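Local coordinates for protein BA42 (Bizionia argentinensis, PDB 4OA3) that is of unknown function but binds calcium ions and consists of a stand-alone TPM domain, at residues K56-I68 / T76-V88. Residues are numbered along the deposited sequence; the frame is centred on the assembly and turned at random.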
ATOM      1  N   LYS A  56       9.604   7.162  -6.379  1.00 13.08           N
ATOM      2  CA  LYS A  56       9.213   7.376  -7.773  1.00 13.12           C
ATOM      3  C   LYS A  56       7.939   6.565  -8.076  1.00 15.98           C
ATOM      4  O   LYS A  56       7.763   6.017  -9.179  1.00 17.19           O
ATOM      5  CB  LYS A  56      10.376   7.041  -8.729  1.00 15.73           C
ATOM      6  CG  LYS A  56      11.539   8.005  -8.583  1.00 18.53           C
ATOM      7  CD  LYS A  56      12.490   7.931  -9.754  1.00 19.76           C
ATOM      8  CE  LYS A  56      13.724   8.743  -9.476  1.00 28.08           C
ATOM      9  NZ  LYS A  56      14.783   8.519 -10.500  1.00 34.78           N
ATOM     10  N   MET A  57       6.993   6.569  -7.130  1.00 13.81           N
ATOM     11  CA  MET A  57       5.737   5.850  -7.290  1.00 13.17           C
ATOM     12  C   MET A  57       4.763   6.575  -8.197  1.00 17.47           C
ATOM     13  O   MET A  57       3.731   6.032  -8.544  1.00 17.12           O
ATOM     14  CB  MET A  57       5.144   5.533  -5.941  1.00 14.55           C
ATOM     15  CG  MET A  57       5.961   4.516  -5.219  1.00 16.11           C
ATOM     16  SD  MET A  57       5.311   4.065  -3.584  1.00 16.12           S
ATOM     17  CE  MET A  57       3.723   3.304  -4.093  1.00 14.13           C
ATOM     18  N   ASP A  58       5.127   7.785  -8.621  1.00 17.70           N
ATOM     19  CA  ASP A  58       4.359   8.539  -9.598  1.00 18.58           C
ATOM     20  C   ASP A  58       4.573   8.006 -11.017  1.00 22.38           C
ATOM     21  O   ASP A  58       3.881   8.472 -11.936  1.00 22.79           O
ATOM     22  CB  ASP A  58       4.691  10.039  -9.511  1.00 21.75           C
ATOM     23  CG  ASP A  58       6.154  10.444  -9.557  1.00 30.66           C
ATOM     24  OD1 ASP A  58       7.024   9.619  -9.149  1.00 26.40           O
ATOM     25  OD2 ASP A  58       6.424  11.628  -9.841  1.00 42.34           O
ATOM     26  N   ASN A  59       5.496   7.045 -11.224  1.00 20.30           N
ATOM     27  CA  ASN A  59       5.810   6.469 -12.532  1.00 20.49           C
ATOM     28  C   ASN A  59       4.826   5.358 -12.940  1.00 19.51           C
ATOM     29  O   ASN A  59       5.223   4.207 -13.131  1.00 20.22           O
ATOM     30  CB  ASN A  59       7.269   5.965 -12.533  1.00 22.02           C
ATOM     31  CG  ASN A  59       7.857   5.532 -13.858  1.00 48.53           C
ATOM     32  OD1 ASN A  59       8.670   4.596 -13.904  1.00 46.62           O
ATOM     33  ND2 ASN A  59       7.599   6.275 -14.935  1.00 39.64           N
ATOM     34  N   THR A  60       3.514   5.704 -13.013  1.00 18.30           N
ATOM     35  CA  THR A  60       2.489   4.806 -13.498  1.00 16.95           C
ATOM     36  C   THR A  60       1.733   5.586 -14.586  1.00 21.48           C
ATOM     37  O   THR A  60       1.560   6.800 -14.456  1.00 22.05           O
ATOM     38  CB  THR A  60       1.548   4.318 -12.386  1.00 18.00           C
ATOM     39  OG1 THR A  60       0.738   5.394 -11.900  1.00 17.70           O
ATOM     40  CG2 THR A  60       2.290   3.610 -11.264  1.00 16.24           C
ATOM     41  N   LYS A  61       1.280   4.891 -15.635  1.00 20.50           N
ATOM     42  CA  LYS A  61       0.552   5.531 -16.735  1.00 19.77           C
ATOM     43  C   LYS A  61      -0.675   6.285 -16.221  1.00 23.49           C
ATOM     44  O   LYS A  61      -0.926   7.414 -16.657  1.00 23.73           O
ATOM     45  CB  LYS A  61       0.107   4.484 -17.738  1.00 21.73           C
ATOM     46  CG  LYS A  61      -0.513   5.093 -18.998  1.00 30.39           C
ATOM     47  CD  LYS A  61      -0.850   4.041 -20.043  1.00 39.48           C
ATOM     48  CE  LYS A  61      -1.949   3.105 -19.596  1.00 52.89           C
ATOM     49  NZ  LYS A  61      -2.483   2.287 -20.720  1.00 66.11           N
ATOM     50  N   LEU A  62      -1.483   5.633 -15.345  1.00 19.53           N
ATOM     51  CA  LEU A  62      -2.747   6.208 -14.851  1.00 18.98           C
ATOM     52  C   LEU A  62      -2.650   6.914 -13.509  1.00 20.85           C
ATOM     53  O   LEU A  62      -3.682   7.275 -12.943  1.00 21.52           O
ATOM     54  CB  LEU A  62      -3.831   5.124 -14.791  1.00 19.33           C
ATOM     55  CG  LEU A  62      -4.126   4.426 -16.094  1.00 21.46           C
ATOM     56  CD1 LEU A  62      -5.195   3.360 -15.909  1.00 21.68           C
ATOM     57  CD2 LEU A  62      -4.574   5.430 -17.173  1.00 22.41           C
ATOM     58  N   GLN A  63      -1.416   7.167 -12.999  1.00 19.19           N
ATOM     59  CA  GLN A  63      -1.234   7.877 -11.731  1.00 18.48           C
ATOM     60  C   GLN A  63      -2.041   7.184 -10.645  1.00 16.94           C
ATOM     61  O   GLN A  63      -2.733   7.816  -9.844  1.00 17.51           O
ATOM     62  CB  GLN A  63      -1.591   9.366 -11.872  1.00 20.55           C
ATOM     63  CG  GLN A  63      -0.877  10.015 -13.049  1.00 27.39           C
ATOM     64  CD  GLN A  63      -1.052  11.510 -13.037  1.00 50.49           C
ATOM     65  OE1 GLN A  63      -1.962  12.046 -13.668  1.00 49.69           O
ATOM     66  NE2 GLN A  63      -0.223  12.213 -12.282  1.00 42.36           N
ATOM     67  N   ASN A  64      -1.907   5.841 -10.620  1.00 15.73           N
ATOM     68  CA  ASN A  64      -2.659   5.009  -9.719  1.00 15.65           C
ATOM     69  C   ASN A  64      -1.826   4.111  -8.809  1.00 15.56           C
ATOM     70  O   ASN A  64      -2.232   3.016  -8.462  1.00 15.40           O
ATOM     71  CB  ASN A  64      -3.740   4.235 -10.464  1.00 15.88           C
ATOM     72  CG  ASN A  64      -3.191   3.299 -11.504  1.00 16.77           C
ATOM     73  OD1 ASN A  64      -2.015   3.296 -11.803  1.00 16.90           O
ATOM     74  ND2 ASN A  64      -4.043   2.437 -12.031  1.00 19.47           N
ATOM     75  N   GLY A  65      -0.646   4.594  -8.459  1.00 14.06           N
ATOM     76  CA  GLY A  65       0.156   3.939  -7.434  1.00 14.14           C
ATOM     77  C   GLY A  65      -0.374   4.315  -6.071  1.00 16.58           C
ATOM     78  O   GLY A  65      -0.924   5.412  -5.879  1.00 15.15           O
ATOM     79  N   VAL A  66      -0.253   3.412  -5.109  0.50 13.99           N
ATOM     80  CA  VAL A  66      -0.649   3.672  -3.734  0.50 12.27           C
ATOM     81  C   VAL A  66       0.436   3.115  -2.832  0.50 13.55           C
ATOM     82  O   VAL A  66       0.941   2.020  -3.078  0.50 13.36           O
ATOM     83  CB  VAL A  66      -2.059   3.137  -3.355  0.50 14.40           C
ATOM     84  CG1 VAL A  66      -2.174   1.638  -3.590  0.50 13.41           C
ATOM     85  CG2 VAL A  66      -2.419   3.481  -1.907  0.50 14.22           C
ATOM     86  N   LEU A  67       0.826   3.910  -1.824  1.00 12.83           N
ATOM     87  CA  LEU A  67       1.786   3.542  -0.812  1.00 12.46           C
ATOM     88  C   LEU A  67       1.049   3.282   0.491  1.00 14.55           C
ATOM     89  O   LEU A  67       0.265   4.125   0.945  1.00 14.06           O
ATOM     90  CB  LEU A  67       2.789   4.693  -0.572  1.00 12.70           C
ATOM     91  CG  LEU A  67       3.820   4.455   0.525  1.00 14.99           C
ATOM     92  CD1 LEU A  67       4.728   3.282   0.201  1.00 15.89           C
ATOM     93  CD2 LEU A  67       4.662   5.706   0.737  1.00 16.32           C
ATOM     94  N   ILE A  68       1.308   2.130   1.099  1.00 12.54           N
ATOM     95  CA  ILE A  68       0.939   1.808   2.458  1.00 12.58           C
ATOM     96  C   ILE A  68       2.187   2.080   3.295  1.00 14.57           C
ATOM     97  O   ILE A  68       3.155   1.329   3.276  1.00 13.71           O
ATOM     98  CB  ILE A  68       0.457   0.376   2.626  1.00 15.25           C
ATOM     99  CG1 ILE A  68      -0.765   0.144   1.751  1.00 15.38           C
ATOM    100  CG2 ILE A  68       0.148   0.077   4.117  1.00 16.95           C
ATOM    101  CD1 ILE A  68      -1.220  -1.364   1.711  1.00 16.39           C
ATOM    102  N   THR A  76       1.168   2.984  13.515  1.00 29.54           N
ATOM    103  CA  THR A  76       0.342   3.939  12.801  1.00 26.32           C
ATOM    104  C   THR A  76       0.722   3.782  11.348  1.00 23.88           C
ATOM    105  O   THR A  76       1.835   3.323  11.041  1.00 23.08           O
ATOM    106  CB  THR A  76       0.552   5.375  13.294  1.00 36.18           C
ATOM    107  OG1 THR A  76       1.915   5.772  13.141  1.00 35.60           O
ATOM    108  CG2 THR A  76       0.111   5.556  14.740  1.00 33.88           C
ATOM    109  N   PHE A  77      -0.190   4.198  10.467  1.00 18.74           N
ATOM    110  CA  PHE A  77       0.013   4.060   9.037  1.00 16.10           C
ATOM    111  C   PHE A  77      -0.796   5.044   8.276  1.00 18.26           C
ATOM    112  O   PHE A  77      -1.757   5.640   8.791  1.00 18.46           O
ATOM    113  CB  PHE A  77      -0.304   2.614   8.596  1.00 16.39           C
ATOM    114  CG  PHE A  77      -1.728   2.191   8.813  1.00 17.40           C
ATOM    115  CD1 PHE A  77      -2.114   1.589  10.002  1.00 21.02           C
ATOM    116  CD2 PHE A  77      -2.671   2.343   7.813  1.00 17.78           C
ATOM    117  CE1 PHE A  77      -3.429   1.185  10.196  1.00 21.35           C
ATOM    118  CE2 PHE A  77      -3.993   1.956   8.020  1.00 19.36           C
ATOM    119  CZ  PHE A  77      -4.348   1.354   9.197  1.00 19.54           C
ATOM    120  N   VAL A  78      -0.437   5.214   7.017  1.00 15.07           N
ATOM    121  CA  VAL A  78      -1.087   6.071   6.074  1.00 16.29           C
ATOM    122  C   VAL A  78      -1.222   5.327   4.770  1.00 18.18           C
ATOM    123  O   VAL A  78      -0.277   4.663   4.361  1.00 17.25           O
ATOM    124  CB  VAL A  78      -0.234   7.377   5.829  1.00 22.46           C
ATOM    125  CG1 VAL A  78      -0.737   8.205   4.626  1.00 22.39           C
ATOM    126  CG2 VAL A  78      -0.223   8.227   7.069  1.00 24.09           C
ATOM    127  N   ILE A  79      -2.362   5.474   4.118  0.50 14.98           N
ATOM    128  CA  ILE A  79      -2.574   4.978   2.782  0.50 13.54           C
ATOM    129  C   ILE A  79      -2.557   6.226   1.938  0.50 18.18           C
ATOM    130  O   ILE A  79      -3.377   7.143   2.147  0.50 16.58           O
ATOM    131  CB  ILE A  79      -3.891   4.218   2.659  0.50 14.75           C
ATOM    132  CG1 ILE A  79      -3.895   2.974   3.566  0.50 15.44           C
ATOM    133  CG2 ILE A  79      -4.121   3.828   1.206  0.50 14.09           C
ATOM    134  CD1 ILE A  79      -5.332   2.535   3.954  0.50 11.72           C
ATOM    135  N   TYR A  80      -1.564   6.318   1.052  1.00 15.02           N
ATOM    136  CA  TYR A  80      -1.385   7.475   0.190  1.00 14.74           C
ATOM    137  C   TYR A  80      -1.486   7.043  -1.250  1.00 17.52           C
ATOM    138  O   TYR A  80      -0.623   6.319  -1.741  1.00 16.47           O
ATOM    139  CB  TYR A  80      -0.012   8.110   0.480  1.00 16.74           C
ATOM    140  CG  TYR A  80       0.268   9.360  -0.316  1.00 19.61           C
ATOM    141  CD1 TYR A  80       0.748   9.290  -1.617  1.00 20.39           C
ATOM    142  CD2 TYR A  80      -0.011  10.619   0.209  1.00 22.67           C
ATOM    143  CE1 TYR A  80       0.826  10.422  -2.417  1.00 22.16           C
ATOM    144  CE2 TYR A  80       0.153  11.770  -0.553  1.00 25.53           C
ATOM    145  CZ  TYR A  80       0.577  11.668  -1.869  1.00 30.63           C
ATOM    146  OH  TYR A  80       0.714  12.790  -2.657  1.00 34.09           O
ATOM    147  N   GLY A  81      -2.528   7.487  -1.923  1.00 17.04           N
ATOM    148  CA  GLY A  81      -2.742   7.216  -3.327  1.00 16.46           C
ATOM    149  C   GLY A  81      -2.367   8.421  -4.176  1.00 18.78           C
ATOM    150  O   GLY A  81      -2.448   9.571  -3.721  1.00 17.50           O
ATOM    151  N   ASP A  82      -1.974   8.159  -5.423  1.00 16.56           N
ATOM    152  CA  ASP A  82      -1.582   9.196  -6.379  1.00 16.77           C
ATOM    153  C   ASP A  82      -2.820   9.915  -6.927  1.00 19.23           C
ATOM    154  O   ASP A  82      -3.958   9.507  -6.671  1.00 17.99           O
ATOM    155  CB  ASP A  82      -0.724   8.610  -7.492  1.00 17.26           C
ATOM    156  CG  ASP A  82       0.194   9.588  -8.206  1.00 20.13           C
ATOM    157  OD1 ASP A  82       0.191  10.804  -7.832  1.00 22.94           O
ATOM    158  OD2 ASP A  82       0.864   9.170  -9.161  1.00 20.64           O
ATOM    159  N   LYS A  83      -2.576  10.996  -7.677  1.00 18.70           N
ATOM    160  CA  LYS A  83      -3.622  11.868  -8.193  1.00 19.47           C
ATOM    161  C   LYS A  83      -4.698  11.183  -9.010  1.00 22.27           C
ATOM    162  O   LYS A  83      -5.852  11.592  -8.935  1.00 21.87           O
ATOM    163  CB  LYS A  83      -3.013  13.018  -9.004  1.00 22.07           C
ATOM    164  CG  LYS A  83      -4.023  14.113  -9.326  1.00 28.76           C
ATOM    165  CD  LYS A  83      -3.366  15.315  -9.976  1.00 38.75           C
ATOM    166  CE  LYS A  83      -4.382  16.343 -10.440  1.00 49.01           C
ATOM    167  NZ  LYS A  83      -4.357  16.510 -11.920  1.00 64.08           N
ATOM    168  N   GLY A  84      -4.339  10.170  -9.787  1.00 18.47           N
ATOM    169  CA  GLY A  84      -5.305   9.445 -10.605  1.00 18.78           C
ATOM    170  C   GLY A  84      -6.392   8.830  -9.761  1.00 20.62           C
ATOM    171  O   GLY A  84      -7.575   8.823 -10.137  1.00 22.05           O
ATOM    172  N   ILE A  85      -6.024   8.332  -8.579  1.00 17.21           N
ATOM    173  CA  ILE A  85      -6.980   7.784  -7.644  1.00 16.47           C
ATOM    174  C   ILE A  85      -7.810   8.899  -7.038  1.00 20.82           C
ATOM    175  O   ILE A  85      -9.038   8.845  -7.030  1.00 19.42           O
ATOM    176  CB  ILE A  85      -6.240   6.956  -6.548  1.00 18.05           C
ATOM    177  CG1 ILE A  85      -5.600   5.706  -7.206  1.00 18.03           C
ATOM    178  CG2 ILE A  85      -7.211   6.542  -5.420  1.00 18.40           C
ATOM    179  CD1 ILE A  85      -4.462   5.079  -6.429  1.00 17.47           C
ATOM    180  N   ASN A  86      -7.149   9.909  -6.485  1.00 19.49           N
ATOM    181  CA  ASN A  86      -7.875  10.960  -5.786  1.00 20.38           C
ATOM    182  C   ASN A  86      -8.860  11.727  -6.689  1.00 23.78           C
ATOM    183  O   ASN A  86      -9.886  12.202  -6.189  1.00 24.35           O
ATOM    184  CB  ASN A  86      -6.890  11.908  -5.134  1.00 19.55           C
ATOM    185  CG  ASN A  86      -6.020  11.248  -4.083  1.00 28.93           C
ATOM    186  OD1 ASN A  86      -6.417  10.282  -3.427  1.00 25.03           O
ATOM    187  ND2 ASN A  86      -4.800  11.731  -3.919  1.00 29.52           N
ATOM    188  N   ASP A  87      -8.580  11.824  -7.994  1.00 22.39           N
ATOM    189  CA  ASP A  87      -9.462  12.537  -8.938  1.00 22.58           C
ATOM    190  C   ASP A  87     -10.796  11.819  -9.150  1.00 27.77           C
ATOM    191  O   ASP A  87     -11.746  12.458  -9.616  1.00 27.67           O
ATOM    192  CB  ASP A  87      -8.822  12.646 -10.332  1.00 24.16           C
ATOM    193  CG  ASP A  87      -7.694  13.653 -10.516  1.00 32.24           C
ATOM    194  OD1 ASP A  87      -7.536  14.541  -9.643  1.00 33.81           O
ATOM    195  OD2 ASP A  87      -7.027  13.608 -11.580  1.00 37.00           O
ATOM    196  N   VAL A  88     -10.870  10.505  -8.904  1.00 23.13           N
ATOM    197  CA  VAL A  88     -12.099   9.732  -9.186  1.00 21.47           C
ATOM    198  C   VAL A  88     -12.819   9.071  -8.025  1.00 26.44           C
ATOM    199  O   VAL A  88     -14.009   8.796  -8.151  1.00 26.43           O
ATOM    200  CB  VAL A  88     -11.853   8.712 -10.322  1.00 25.23           C
ATOM    201  CG1 VAL A  88     -11.374   9.410 -11.583  1.00 25.66           C
ATOM    202  CG2 VAL A  88     -10.891   7.582  -9.901  1.00 24.41           C
TER
HETATM  203  O   HOH W   1       1.272   6.535  -9.542  1.00 17.83           O
HETATM  204  O   HOH W   2       1.781  10.437 -11.295  1.00 41.44           O
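Ile-79 meets Val-66 on one face of the antiparallel strand pair 65-68 and 76-81; each has a second conformer, and in the one described the two side chains lie side by side and point the same way. Trp-94 packs against both. Tyr-80 forms the hydrogen-bonded pair with Leu-67, its N giving a nearly straight bond to Leu-67 O (177° at the hydrogen) and its O taking Leu-67 N at 2.8 Å. With CG anti to the backbone N (chi1 -178°), its ring swings away from strand 65-68 and meets Phe-45 and Phe-52, while Leu-67, on the same face, packs on Val-51 of helix 44-54. Gly-81 faces Val-66 as a non-hydrogen-bonded pair, the two CA atoms 4.1 Å apart. Asp-82 then leaves the strand with its N bonded to Gly-65 O at 3.0 Å. With chi1 at -156° its CG stands roughly opposite the backbone N, which carries the carboxylate in against loop 56-64, between Asp-58 and Gln-63. There OD2 accepts from two waters: one, 2.7 Å from OD2, also donates to Met-57 O and accepts from Thr-60 OG1 and Gly-65 N; the other bridges to Asp-58 O and Gln-63 NE2. OD1 instead takes Lys-83 N from above the carboxylate plane. At the start of helix 83-86, Gly-84 fits closely against the loop, its N making a weak bond to Gln-63 O and its CA a C-H...O contact of 3.6 Å to Leu-62 O. Ile-85 lays CG1 4.0 Å from Asn-64 CB, reaches Gly-65 O with CD1 and also touches Leu-125 of helix 110-128. Asn-64 and Val-66 are backbone-bonded to Glu-31 of strand 31-37, which also binds both calcium ions. Strands 65-71 and 76-81 make a beta hairpin at the edge of the TPM domain's mixed sheet, the loop entering it joined through waters to the short helix start that leaves it.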